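DTDP-4-dehydrorhamnose Reductase (Yersinia enterocolitica, PDB 5U9C) probably catalyses the NADPH-dependent reduction of dTDP-4-dehydro-beta-L-rhamnose to dTDP-L-rhamnose in dTDP-L-rhamnose biosynthesis. Local coordinates at residues 55-60 / 95-100; 103-108 / 151-156; 171-176 / 230-235; 192-197 / 215-220; 224-229 / 242-247. All blocks are in the same frame, centred on the assembly; numbering follows the deposited sequence. Where two conformers were deposited one is given.

Contact 1. Residues 55-60 / 95-100; sequences EKPDVI and KFCGAW
Val59 and Trp100 lie side by side on one face of the sheet, their side chains running the same way. The valine meets the indole at its edge and in its plane: CG1 of Val59 sits 3.7 Å from CE3 of Trp100 and also touches CZ3. Trp100 reaches that position with CG trans to its backbone N (chi1 174°). The far corner of the indole is tied down by the bond from NE1 to the carbonyl of His211. Beneath the side chains two backbone bonds set a parallel register: Trp100 N gives to Asp58 O at 3.0 Å, and Ile60 N gives to Trp100 O, a straighter bond of 166° at the hydrogen. Val59 and Trp100 open strands 59-62 and 100-106, neighbours in the parallel sheet of a Rossmann-type fold. Helix 76-97 ends just before the second strand in a Schellman motif, with Gly98 as the C-prime residue at positive phi. Past that turn, Ala99 CB presses on Pro57 O at 3.3 Å and meets Ile60 CD1 at 4.0 Å. The Cys97 sulfur turns toward Pro57, SG resting 3.8 Å from CD of that ring. Ile52 of helix 48-55 packs on both Pro57 and Ile60.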
# COMPACT_ATOMS: atom_id res chain seq x y z
N GLU D 55 -20.61 -11.96 41.90
CA GLU D 55 -19.38 -11.99 42.72
C GLU D 55 -18.99 -10.61 43.25
O GLU D 55 -18.28 -10.51 44.25
CB GLU D 55 -18.19 -12.56 41.94
CG GLU D 55 -18.30 -14.04 41.59
CD GLU D 55 -18.31 -14.91 42.83
OE1 GLU D 55 -17.45 -14.70 43.70
OE2 GLU D 55 -19.18 -15.80 42.93
N LYS D 56 -19.43 -9.56 42.56
CA LYS D 56 -19.14 -8.18 42.96
C LYS D 56 -17.66 -7.93 43.26
O LYS D 56 -17.32 -7.46 44.33
CB LYS D 56 -20.01 -7.75 44.14
CG LYS D 56 -21.48 -7.71 43.79
CD LYS D 56 -22.35 -7.35 44.98
CE LYS D 56 -23.80 -7.27 44.54
NZ LYS D 56 -24.70 -7.01 45.68
N PRO D 57 -16.78 -8.26 42.31
CA PRO D 57 -15.38 -8.01 42.59
C PRO D 57 -15.05 -6.53 42.56
O PRO D 57 -15.76 -5.76 41.91
CB PRO D 57 -14.68 -8.71 41.43
CG PRO D 57 -15.65 -8.60 40.29
CD PRO D 57 -17.01 -8.69 40.92
N ASP D 58 -13.99 -6.14 43.25
CA ASP D 58 -13.48 -4.76 43.21
C ASP D 58 -12.48 -4.64 42.04
O ASP D 58 -12.29 -3.55 41.47
CB ASP D 58 -12.74 -4.44 44.49
CG ASP D 58 -13.64 -4.54 45.69
OD1 ASP D 58 -14.51 -3.66 45.86
OD2 ASP D 58 -13.51 -5.53 46.43
N VAL D 59 -11.84 -5.76 41.73
CA VAL D 59 -10.86 -5.84 40.67
C VAL D 59 -11.07 -7.09 39.84
O VAL D 59 -11.32 -8.17 40.38
CB VAL D 59 -9.43 -5.87 41.28
CG1 VAL D 59 -8.37 -6.22 40.24
CG2 VAL D 59 -9.11 -4.56 41.97
N ILE D 60 -10.93 -6.95 38.52
CA ILE D 60 -11.00 -8.06 37.57
C ILE D 60 -9.74 -8.07 36.72
O ILE D 60 -9.42 -7.06 36.10
CB ILE D 60 -12.22 -7.98 36.64
CG1 ILE D 60 -13.51 -8.05 37.45
CG2 ILE D 60 -12.18 -9.12 35.62
CD1 ILE D 60 -14.76 -7.75 36.65
N LYS D 95 -18.27 -2.83 34.35
CA LYS D 95 -18.97 -1.56 34.39
C LYS D 95 -20.16 -1.60 35.37
O LYS D 95 -20.35 -0.67 36.14
CB LYS D 95 -19.51 -1.22 33.01
CG LYS D 95 -20.30 0.09 32.98
CD LYS D 95 -20.94 0.31 31.64
CE LYS D 95 -21.78 1.59 31.65
NZ LYS D 95 -22.45 1.77 30.33
N PHE D 96 -20.93 -2.67 35.30
CA PHE D 96 -22.10 -2.81 36.16
C PHE D 96 -21.76 -2.84 37.65
O PHE D 96 -22.43 -2.20 38.44
CB PHE D 96 -22.91 -4.07 35.80
CG PHE D 96 -24.21 -4.18 36.55
CD1 PHE D 96 -25.35 -3.50 36.09
CD2 PHE D 96 -24.31 -4.94 37.71
CE1 PHE D 96 -26.56 -3.59 36.78
CE2 PHE D 96 -25.51 -5.03 38.41
CZ PHE D 96 -26.64 -4.35 37.95
N CYS D 97 -20.73 -3.58 38.05
CA CYS D 97 -20.40 -3.59 39.47
C CYS D 97 -19.31 -2.60 39.89
O CYS D 97 -18.94 -2.55 41.04
CB CYS D 97 -20.13 -5.02 39.93
SG CYS D 97 -18.71 -5.78 39.21
N GLY D 98 -18.84 -1.76 38.97
CA GLY D 98 -17.83 -0.73 39.29
C GLY D 98 -16.41 -1.23 39.54
O GLY D 98 -15.61 -0.55 40.20
N ALA D 99 -16.07 -2.39 38.99
CA ALA D 99 -14.76 -2.95 39.19
C ALA D 99 -13.72 -2.36 38.24
O ALA D 99 -14.03 -2.07 37.07
CB ALA D 99 -14.82 -4.47 38.99
N TRP D 100 -12.50 -2.19 38.75
CA TRP D 100 -11.36 -1.78 37.92
C TRP D 100 -10.97 -3.03 37.13
O TRP D 100 -10.80 -4.10 37.71
CB TRP D 100 -10.23 -1.30 38.82
CG TRP D 100 -8.91 -0.96 38.17
CD1 TRP D 100 -8.52 0.27 37.69
CD2 TRP D 100 -7.77 -1.81 38.05
NE1 TRP D 100 -7.22 0.21 37.25
CE2 TRP D 100 -6.74 -1.05 37.47
CE3 TRP D 100 -7.53 -3.16 38.36
CZ2 TRP D 100 -5.48 -1.59 37.19
CZ3 TRP D 100 -6.29 -3.69 38.08
CH2 TRP D 100 -5.28 -2.90 37.51

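Contact 2. Residues 103-108 / 151-156; sequences YLSSSN and IIRAGW
Ser105 N donates to Ile152 O over 2.7 Å, the shortest of the four backbone bonds that zip the two strands together. Tyr103 O receives Ile152 N, and Ser107 N closes the ladder on Ala154 O at 3.0 Å. The bond from Ala154 N to Ser105 O is longer, 3.3 Å, and its donor stands 48° out of the carbonyl plane, although the hydrogen points almost straight at the oxygen. Strands 100-106 and 149-154 are adjacent and parallel in the central Rossmann-type sheet, and side chains alternate between its faces. On the face of Tyr103, Ser105, Ile151 and Arg153, CB of Ser105 lies between two neighbours, 4.0 Å from Ile151 CG2 and as close to CG of Arg153. The arginine then runs extended from CG to NE, passing CD beside Ser106 O; its guanidinium makes a salt bridge to Glu138, which also bonds Ser105 OG. On the other face Leu104 CD1 meets Ala154 CB at 4.2 Å. Ser106 OG accepts from Asn108 N in an ST turn and lies 2.6 Å from a water that also sits near Gly155 O. Ser107 OG rests over Gly155 CA at 3.5 Å and is hydrogen-bonded to Glu260.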
# COMPACT_ATOMS: atom_id res chain seq x y z
N TYR D 103 -7.02 -5.69 31.36
CA TYR D 103 -7.10 -6.55 30.18
C TYR D 103 -5.71 -6.73 29.61
O TYR D 103 -5.03 -5.76 29.29
CB TYR D 103 -8.04 -5.94 29.11
CG TYR D 103 -8.16 -6.72 27.81
CD1 TYR D 103 -8.53 -8.06 27.81
CD2 TYR D 103 -8.00 -6.10 26.57
CE1 TYR D 103 -8.67 -8.78 26.63
CE2 TYR D 103 -8.15 -6.81 25.37
CZ TYR D 103 -8.50 -8.14 25.42
OH TYR D 103 -8.67 -8.86 24.27
N LEU D 104 -5.27 -7.98 29.52
CA LEU D 104 -3.98 -8.29 28.94
C LEU D 104 -4.15 -8.38 27.42
O LEU D 104 -4.85 -9.26 26.92
CB LEU D 104 -3.46 -9.62 29.47
CG LEU D 104 -2.15 -10.14 28.86
CD1 LEU D 104 -1.01 -9.18 29.18
CD2 LEU D 104 -1.86 -11.54 29.37
N SER D 105 -3.53 -7.46 26.69
CA SER D 105 -3.60 -7.46 25.22
C SER D 105 -2.25 -7.84 24.62
O SER D 105 -1.37 -8.31 25.34
CB SER D 105 -4.15 -6.13 24.67
OG SER D 105 -4.48 -6.25 23.27
N SER D 106 -2.07 -7.59 23.33
CA SER D 106 -0.89 -8.07 22.60
C SER D 106 -0.33 -7.11 21.58
O SER D 106 -1.04 -6.30 20.99
CB SER D 106 -1.32 -9.35 21.85
OG SER D 106 -0.35 -9.82 20.93
N SER D 107 0.97 -7.22 21.38
CA SER D 107 1.66 -6.47 20.36
C SER D 107 1.08 -6.82 18.96
O SER D 107 1.26 -6.06 18.02
CB SER D 107 3.17 -6.80 20.40
OG SER D 107 3.42 -8.18 20.21
N ASN D 108 0.38 -7.97 18.84
CA ASN D 108 -0.24 -8.39 17.56
C ASN D 108 -1.37 -7.50 17.09
O ASN D 108 -1.92 -7.75 16.02
CB ASN D 108 -0.75 -9.84 17.60
CG ASN D 108 0.24 -10.82 17.04
OD1 ASN D 108 0.88 -11.56 17.78
ND2 ASN D 108 0.38 -10.83 15.70
N ILE D 151 -5.23 -1.46 30.12
CA ILE D 151 -4.94 -2.38 29.02
C ILE D 151 -3.43 -2.40 28.89
O ILE D 151 -2.80 -1.34 28.72
CB ILE D 151 -5.59 -1.90 27.72
CG1 ILE D 151 -7.11 -2.07 27.82
CG2 ILE D 151 -5.04 -2.68 26.52
CD1 ILE D 151 -7.88 -1.32 26.76
N ILE D 152 -2.86 -3.59 29.01
CA ILE D 152 -1.42 -3.77 28.89
C ILE D 152 -1.13 -4.66 27.70
O ILE D 152 -1.65 -5.78 27.60
CB ILE D 152 -0.80 -4.43 30.12
CG1 ILE D 152 -1.15 -3.65 31.39
CG2 ILE D 152 0.72 -4.54 29.93
CD1 ILE D 152 -0.61 -4.29 32.65
N ARG D 153 -0.31 -4.16 26.80
CA ARG D 153 0.09 -4.93 25.63
C ARG D 153 1.46 -5.53 25.90
O ARG D 153 2.41 -4.81 26.20
CB ARG D 153 0.10 -4.07 24.37
CG ARG D 153 -1.23 -3.41 24.03
CD ARG D 153 -1.18 -2.74 22.66
NE ARG D 153 -2.44 -2.10 22.28
CZ ARG D 153 -2.62 -0.82 21.98
NH1 ARG D 153 -1.61 0.05 21.93
NH2 ARG D 153 -3.84 -0.41 21.65
N ALA D 154 1.52 -6.86 25.86
CA ALA D 154 2.76 -7.61 26.03
C ALA D 154 3.18 -8.14 24.66
O ALA D 154 2.35 -8.32 23.76
CB ALA D 154 2.55 -8.79 26.98
N GLY D 155 4.47 -8.37 24.51
CA GLY D 155 5.04 -8.89 23.28
C GLY D 155 5.16 -10.41 23.39
O GLY D 155 4.22 -11.09 23.82
N TRP D 156 6.32 -10.94 23.01
CA TRP D 156 6.57 -12.39 23.12
C TRP D 156 6.83 -12.75 24.59
O TRP D 156 7.90 -12.44 25.14
CB TRP D 156 7.75 -12.80 22.26
CG TRP D 156 7.56 -12.55 20.78
CD1 TRP D 156 6.37 -12.55 20.09
CD2 TRP D 156 8.58 -12.46 19.79
NE1 TRP D 156 6.61 -12.38 18.74
CE2 TRP D 156 7.96 -12.34 18.54
CE3 TRP D 156 9.97 -12.41 19.85
CZ2 TRP D 156 8.68 -12.19 17.36
CZ3 TRP D 156 10.69 -12.27 18.67
CH2 TRP D 156 10.04 -12.16 17.45
O HOH W 1 1.52 -10.95 22.26

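Contact 3. Residues 171-176 / 230-235; sequences KIIQQI and CAIGDL
Ile232 carries nearly the whole contact, pointing from helix 225-235 into the side of helix 168-177. Its CB comes within 4.2 Å of CG2 on Ile172. From there the side chain forks. CG2 lies trans to the backbone N because chi1 is -65°, and this methyl is what three isoleucines close upon: Ile172 offers CG2 at 3.9 Å, Ile173 its CG1 at 3.8 Å, and Ile176 its CD1, also at 3.8 Å. Ile173 crosses the Ile232 side chain at about a right angle, whereas Ile172 and Ile176 approach on a slant. The other branch runs out through CG1 to CD1, where the terminal methyl meets Ile172 again, 4.0 Å from its CG2. At the next residue, Ile176 CD1 also rests 4.0 Å from CA of Gly233. The interface is wholly apolar, and the short helical segments pass 10.3 Å apart at their closest, crossing at -43°. Leu283 of helix 279-288 also packs on Ile232, and Ile183 of strand 182-186 covers Ile172 and Ile176. Leu236 and Phe238, just past the end of helix 225-235, lie against Ile176, and Leu236 also reaches Ile173.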
# COMPACT_ATOMS: atom_id res chain seq x y z
N LYS D 171 11.43 -24.70 24.45
CA LYS D 171 11.78 -25.61 23.33
C LYS D 171 13.25 -25.48 22.93
O LYS D 171 13.91 -26.50 22.67
CB LYS D 171 10.89 -25.38 22.12
CG LYS D 171 9.49 -25.92 22.31
CD LYS D 171 8.57 -25.62 21.13
CE LYS D 171 8.20 -24.15 21.07
NZ LYS D 171 7.25 -23.83 19.98
N ILE D 172 13.76 -24.25 22.86
CA ILE D 172 15.17 -24.04 22.55
C ILE D 172 16.01 -24.68 23.65
O ILE D 172 16.98 -25.37 23.36
CB ILE D 172 15.53 -22.55 22.41
CG1 ILE D 172 14.84 -21.92 21.18
CG2 ILE D 172 17.05 -22.35 22.33
CD1 ILE D 172 15.24 -22.51 19.85
N ILE D 173 15.64 -24.46 24.91
CA ILE D 173 16.38 -25.03 26.03
C ILE D 173 16.36 -26.59 26.00
O ILE D 173 17.39 -27.23 26.27
CB ILE D 173 15.91 -24.44 27.38
CG1 ILE D 173 16.33 -22.97 27.47
CG2 ILE D 173 16.51 -25.21 28.54
CD1 ILE D 173 15.86 -22.23 28.71
N GLN D 174 15.21 -27.17 25.69
CA GLN D 174 15.04 -28.64 25.57
C GLN D 174 15.98 -29.22 24.47
O GLN D 174 16.62 -30.28 24.66
CB GLN D 174 13.58 -28.96 25.25
CG GLN D 174 13.24 -30.43 25.11
CD GLN D 174 11.81 -30.66 24.59
OE1 GLN D 174 11.06 -29.71 24.30
NE2 GLN D 174 11.44 -31.94 24.45
N GLN D 175 16.06 -28.52 23.34
CA GLN D 175 16.95 -28.94 22.25
C GLN D 175 18.42 -28.83 22.66
O GLN D 175 19.23 -29.70 22.30
CB GLN D 175 16.70 -28.14 20.97
CG GLN D 175 15.36 -28.44 20.34
CD GLN D 175 15.08 -27.50 19.18
OE1 GLN D 175 15.65 -27.64 18.09
NE2 GLN D 175 14.20 -26.57 19.40
N ILE D 176 18.76 -27.78 23.39
CA ILE D 176 20.13 -27.60 23.88
C ILE D 176 20.47 -28.73 24.85
O ILE D 176 21.49 -29.39 24.70
CB ILE D 176 20.36 -26.21 24.54
CG1 ILE D 176 20.39 -25.12 23.46
CG2 ILE D 176 21.69 -26.22 25.31
CD1 ILE D 176 20.33 -23.69 23.97
N CYS D 230 20.25 -17.49 19.82
CA CYS D 230 21.70 -17.28 19.97
C CYS D 230 22.08 -16.86 21.39
O CYS D 230 23.08 -17.34 21.94
CB CYS D 230 22.21 -16.23 18.97
SG CYS D 230 22.19 -16.79 17.24
N ALA D 231 21.28 -15.98 21.98
CA ALA D 231 21.54 -15.51 23.35
C ALA D 231 21.38 -16.68 24.36
O ALA D 231 22.22 -16.85 25.24
CB ALA D 231 20.62 -14.34 23.71
N ILE D 232 20.33 -17.48 24.21
CA ILE D 232 20.12 -18.67 25.07
C ILE D 232 21.32 -19.62 24.91
O ILE D 232 21.88 -20.10 25.90
CB ILE D 232 18.80 -19.39 24.73
CG1 ILE D 232 17.59 -18.49 25.05
CG2 ILE D 232 18.66 -20.69 25.51
CD1 ILE D 232 16.31 -18.96 24.41
N GLY D 233 21.70 -19.87 23.66
CA GLY D 233 22.85 -20.71 23.33
C GLY D 233 24.11 -20.28 24.05
O GLY D 233 24.84 -21.14 24.59
N ASP D 234 24.40 -18.98 24.04
CA ASP D 234 25.59 -18.44 24.75
C ASP D 234 25.47 -18.67 26.25
O ASP D 234 26.45 -19.02 26.89
CB ASP D 234 25.76 -16.94 24.53
CG ASP D 234 26.17 -16.57 23.12
OD1 ASP D 234 26.61 -17.45 22.33
OD2 ASP D 234 26.07 -15.36 22.80
N LEU D 235 24.29 -18.44 26.80
CA LEU D 235 24.05 -18.62 28.25
C LEU D 235 24.21 -20.07 28.72
O LEU D 235 24.63 -20.28 29.83
CB LEU D 235 22.67 -18.12 28.65
CG LEU D 235 22.53 -16.61 28.57
CD1 LEU D 235 21.06 -16.21 28.42
CD2 LEU D 235 23.18 -15.97 29.78

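Contact 4. Residues 192-197 / 215-220; sequences SITSAM and LHFASS
The Thr194 hydroxyl donates from OG1 to Phe217 O over 2.7 Å, in the carbonyl plane and on a lone pair. This is the tight part of the contact. With chi1 at -63°, OG1 of Thr194 lies beside its backbone N, while CG2 is swung trans to that N and comes 3.9 Å from Phe217 CD1, at the edge of the ring and in its plane. Next to it Ser219 N gives to Ile193 O at 2.8 Å, almost in line with the carbonyl, and Ala218 CB fills the angle between that oxygen and Thr194 OG1. Ser192 CB touches the same methyl, at 4.0 Å. On the two sides of the Ser219-Ile193 bond, water does the joining. One water accepts from Ile193 N and donates to Ser219 O at 2.8 Å; a second accepts from Ser195 N and donates to Ser219 OG at 2.9 Å. The short touching parts run 99° apart, where strand 190-195 of the mixed sheet meets the end of strand 213-217, outermost within this chain in the central parallel sheet. Ser195 is also the N-cap of helix 196-209, its OG taking Gln198 N. Because Thr194 OG1 spends its proton on Phe217 O, it meets Gly155 N as an acceptor. One hydroxyl thus links three chain segments, and Ser219 OG, bonded to Asp282 as well as to water, extends this polar network.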
# COMPACT_ATOMS: atom_id res chain seq x y z
N SER D 192 9.41 -8.06 20.39
CA SER D 192 9.97 -7.68 21.67
C SER D 192 9.56 -8.73 22.70
O SER D 192 8.44 -9.28 22.65
CB SER D 192 9.42 -6.31 22.09
OG SER D 192 9.84 -5.29 21.19
N ILE D 193 10.43 -9.00 23.67
CA ILE D 193 10.07 -9.98 24.70
C ILE D 193 9.50 -9.29 25.95
O ILE D 193 9.87 -8.16 26.28
CB ILE D 193 11.25 -10.89 25.11
CG1 ILE D 193 12.44 -10.09 25.60
CG2 ILE D 193 11.66 -11.80 23.95
CD1 ILE D 193 13.58 -10.96 26.08
N THR D 194 8.60 -9.99 26.61
CA THR D 194 8.02 -9.55 27.86
C THR D 194 8.22 -10.65 28.89
O THR D 194 7.70 -11.77 28.74
CB THR D 194 6.50 -9.29 27.74
OG1 THR D 194 6.26 -8.22 26.82
CG2 THR D 194 5.91 -8.89 29.11
N SER D 195 8.96 -10.33 29.95
CA SER D 195 9.16 -11.26 31.06
C SER D 195 7.87 -11.34 31.87
O SER D 195 7.42 -10.32 32.41
CB SER D 195 10.29 -10.77 31.98
OG SER D 195 10.24 -11.41 33.25
N ALA D 196 7.28 -12.53 31.95
CA ALA D 196 6.05 -12.71 32.72
C ALA D 196 6.26 -12.33 34.20
O ALA D 196 5.37 -11.73 34.80
CB ALA D 196 5.51 -14.13 32.60
N MSE D 197 7.42 -12.65 34.78
CA MSE D 197 7.68 -12.32 36.20
C MSE D 197 7.76 -10.82 36.42
O MSE D 197 7.26 -10.32 37.43
CB MSE D 197 8.90 -13.07 36.76
CG MSE D 197 9.16 -12.78 38.25
SE MSE D 197 7.65 -13.26 39.47
CE MSE D 197 8.24 -12.24 41.06
N LEU D 215 -0.95 0.74 28.16
CA LEU D 215 0.50 0.68 28.26
C LEU D 215 1.07 -0.49 27.48
O LEU D 215 0.41 -1.50 27.28
CB LEU D 215 0.92 0.51 29.71
CG LEU D 215 0.78 1.69 30.65
CD1 LEU D 215 0.92 1.23 32.10
CD2 LEU D 215 1.82 2.75 30.31
N HIS D 216 2.30 -0.32 27.03
CA HIS D 216 3.07 -1.37 26.39
C HIS D 216 4.08 -1.81 27.44
O HIS D 216 4.78 -0.96 27.99
CB HIS D 216 3.83 -0.79 25.21
CG HIS D 216 2.97 -0.49 24.03
ND1 HIS D 216 3.48 -0.12 22.81
CD2 HIS D 216 1.63 -0.63 23.85
CE1 HIS D 216 2.49 0.03 21.95
NE2 HIS D 216 1.36 -0.25 22.56
N PHE D 217 4.16 -3.11 27.71
CA PHE D 217 5.09 -3.61 28.71
C PHE D 217 6.00 -4.67 28.07
O PHE D 217 5.57 -5.81 27.81
CB PHE D 217 4.36 -4.16 29.96
CG PHE D 217 5.30 -4.44 31.12
CD1 PHE D 217 6.03 -5.62 31.16
CD2 PHE D 217 5.47 -3.53 32.15
CE1 PHE D 217 6.90 -5.89 32.19
CE2 PHE D 217 6.34 -3.80 33.20
CZ PHE D 217 7.05 -4.98 33.22
N ALA D 218 7.24 -4.26 27.79
CA ALA D 218 8.21 -5.15 27.15
C ALA D 218 9.64 -4.69 27.36
O ALA D 218 9.90 -3.49 27.54
CB ALA D 218 7.93 -5.22 25.65
N SER D 219 10.57 -5.65 27.32
CA SER D 219 11.98 -5.34 27.42
C SER D 219 12.38 -4.51 26.20
O SER D 219 11.78 -4.61 25.12
CB SER D 219 12.81 -6.63 27.47
OG SER D 219 12.45 -7.44 28.57
N SER D 220 13.41 -3.69 26.37
CA SER D 220 13.91 -2.84 25.31
C SER D 220 14.66 -3.67 24.26
O SER D 220 15.54 -4.47 24.60
CB SER D 220 14.85 -1.77 25.90
OG SER D 220 15.41 -0.96 24.90
O HOH W 2 12.47 -6.93 23.69
O HOH W 3 10.03 -7.75 30.13

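Contact 5. Residues 224-229 / 242-247; sequences SRFDIA and IIPVHS
Helix 225-235 starts with a capping box and lays its first turns against strand 241-245, which runs almost antiparallel to it in the small two-stranded parallel sheet with strand 182-186. At the cap, Ser224 OG accepts from Asp227 N at 3.0 Å, and Ser224 N returns a bond to Asp227 OD2 at 2.9 Å, met on the anti side of the carboxylate. This pins the first turn from which Phe226 projects. The phenylalanine and Pro244 point the same way, side by side, and the proline ring lies over one face of the phenyl: CB of Pro244 is 3.6 Å from the ring centroid and only 10° off its normal, a CH-pi contact with CB poised over the centre of the face. The same ring's edge meets the strand backbone, since CE1 of Phe226 comes 3.6 Å from Ile242 O in the ring plane. Phe226 CG is trans to the backbone N (chi1 171°), which carries the ring out from the helix toward the strand. One turn further, Ala229 meets Ile242. CG2 of the isoleucine lies 3.9 Å from Ala229 CB and equally near Phe226 CE1, while its CD1 comes 3.4 Å from Ala229 O. Pro244 remains exposed. Inward, Ala229 packs on Ala185 of strand 182-186 and on Ile172 of helix 168-177, and Phe226 bonds through its backbone to Val186. Beyond the strand, His246 reaches Glu263 of the second subunit.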
# COMPACT_ATOMS: atom_id res chain seq x y z
N SER D 224 14.82 -10.85 16.68
CA SER D 224 14.21 -12.03 16.03
C SER D 224 14.33 -13.21 16.96
O SER D 224 15.10 -13.16 17.94
CB SER D 224 14.94 -12.39 14.73
OG SER D 224 16.27 -12.83 14.98
N ARG D 225 13.62 -14.29 16.63
CA ARG D 225 13.73 -15.53 17.40
C ARG D 225 15.15 -16.06 17.28
O ARG D 225 15.65 -16.68 18.20
CB ARG D 225 12.76 -16.59 16.91
CG ARG D 225 11.29 -16.23 17.03
CD ARG D 225 10.88 -16.00 18.45
NE ARG D 225 9.42 -15.94 18.56
CZ ARG D 225 8.74 -15.94 19.71
NH1 ARG D 225 9.38 -16.01 20.89
NH2 ARG D 225 7.41 -15.90 19.67
N PHE D 226 15.78 -15.81 16.13
CA PHE D 226 17.17 -16.22 15.92
C PHE D 226 18.09 -15.55 16.93
O PHE D 226 18.98 -16.20 17.50
CB PHE D 226 17.62 -15.93 14.48
CG PHE D 226 19.09 -16.13 14.26
CD1 PHE D 226 19.64 -17.41 14.27
CD2 PHE D 226 19.94 -15.04 14.02
CE1 PHE D 226 21.01 -17.60 14.07
CE2 PHE D 226 21.30 -15.22 13.82
CZ PHE D 226 21.84 -16.51 13.84
N ASP D 227 17.89 -14.24 17.14
CA ASP D 227 18.68 -13.47 18.12
C ASP D 227 18.49 -14.07 19.52
O ASP D 227 19.45 -14.22 20.29
CB ASP D 227 18.24 -12.00 18.19
CG ASP D 227 18.55 -11.23 16.93
OD1 ASP D 227 19.61 -11.45 16.32
OD2 ASP D 227 17.72 -10.37 16.56
N ILE D 228 17.25 -14.40 19.85
CA ILE D 228 16.92 -14.98 21.15
C ILE D 228 17.58 -16.36 21.30
O ILE D 228 18.16 -16.67 22.36
CB ILE D 228 15.38 -15.06 21.34
CG1 ILE D 228 14.80 -13.64 21.40
CG2 ILE D 228 15.05 -15.85 22.61
CD1 ILE D 228 13.27 -13.60 21.36
N ALA D 229 17.50 -17.19 20.26
CA ALA D 229 18.10 -18.53 20.35
C ALA D 229 19.61 -18.41 20.55
O ALA D 229 20.18 -19.13 21.37
CB ALA D 229 17.78 -19.36 19.12
N ILE D 242 23.47 -22.82 15.64
CA ILE D 242 22.16 -22.14 15.69
C ILE D 242 22.08 -21.50 14.29
O ILE D 242 22.88 -20.64 13.95
CB ILE D 242 22.04 -21.13 16.83
CG1 ILE D 242 22.17 -21.88 18.16
CG2 ILE D 242 20.68 -20.44 16.75
CD1 ILE D 242 22.18 -21.02 19.38
N ILE D 243 21.12 -21.96 13.51
CA ILE D 243 21.00 -21.61 12.10
C ILE D 243 19.86 -20.62 11.87
O ILE D 243 18.73 -20.91 12.25
CB ILE D 243 20.70 -22.92 11.29
CG1 ILE D 243 21.83 -23.96 11.51
CG2 ILE D 243 20.51 -22.65 9.80
CD1 ILE D 243 21.56 -25.33 10.89
N PRO D 244 20.15 -19.45 11.24
CA PRO D 244 19.08 -18.50 10.94
C PRO D 244 18.32 -18.96 9.71
O PRO D 244 18.94 -19.30 8.71
CB PRO D 244 19.83 -17.19 10.66
CG PRO D 244 21.18 -17.60 10.18
CD PRO D 244 21.47 -18.97 10.77
N VAL D 245 17.00 -19.05 9.80
CA VAL D 245 16.20 -19.44 8.65
C VAL D 245 15.11 -18.42 8.37
O VAL D 245 14.67 -17.71 9.26
CB VAL D 245 15.56 -20.83 8.83
CG1 VAL D 245 16.65 -21.87 9.01
CG2 VAL D 245 14.58 -20.86 10.00
N HIS D 246 14.66 -18.38 7.12
CA HIS D 246 13.54 -17.53 6.71
C HIS D 246 12.23 -18.19 7.14
O HIS D 246 12.16 -19.42 7.29
CB HIS D 246 13.56 -17.29 5.19
CG HIS D 246 14.67 -16.39 4.76
ND1 HIS D 246 14.67 -15.03 5.02
CD2 HIS D 246 15.84 -16.65 4.13
CE1 HIS D 246 15.78 -14.49 4.54
NE2 HIS D 246 16.50 -15.45 3.99
N SER D 247 11.20 -17.38 7.33
CA SER D 247 9.90 -17.88 7.79
C SER D 247 9.24 -18.89 6.86
O SER D 247 8.41 -19.68 7.32
CB SER D 247 8.95 -16.71 8.09
OG SER D 247 8.85 -15.86 6.98

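In the fold
Contacts 1 and 2 belong to the central parallel sheet, centres about 22 Å apart, and strand 100-106 runs from one into the other. Contacts 2 and 4, centres about 9 Å apart, join directly: Trp156 N stands 2.7 Å from Ser192 O, Arg153 N 2.8 Å from Leu215 O. Contacts 3 and 5 share helix 225-235, centres about 11 Å apart, and lie about 43 Å from contact 1 (between centres), across the chain's centre. Trp156 reaches contact 5 through a cation-pi pair with Arg225. Phe168, Lys171 and Arg256 bind (R)-malate, absent from this chain: Lys171 is in contact 3, the side chains of Ala229 and Phe168 are about 4 Å apart, those of Ser107 and Arg256 about 10 Å.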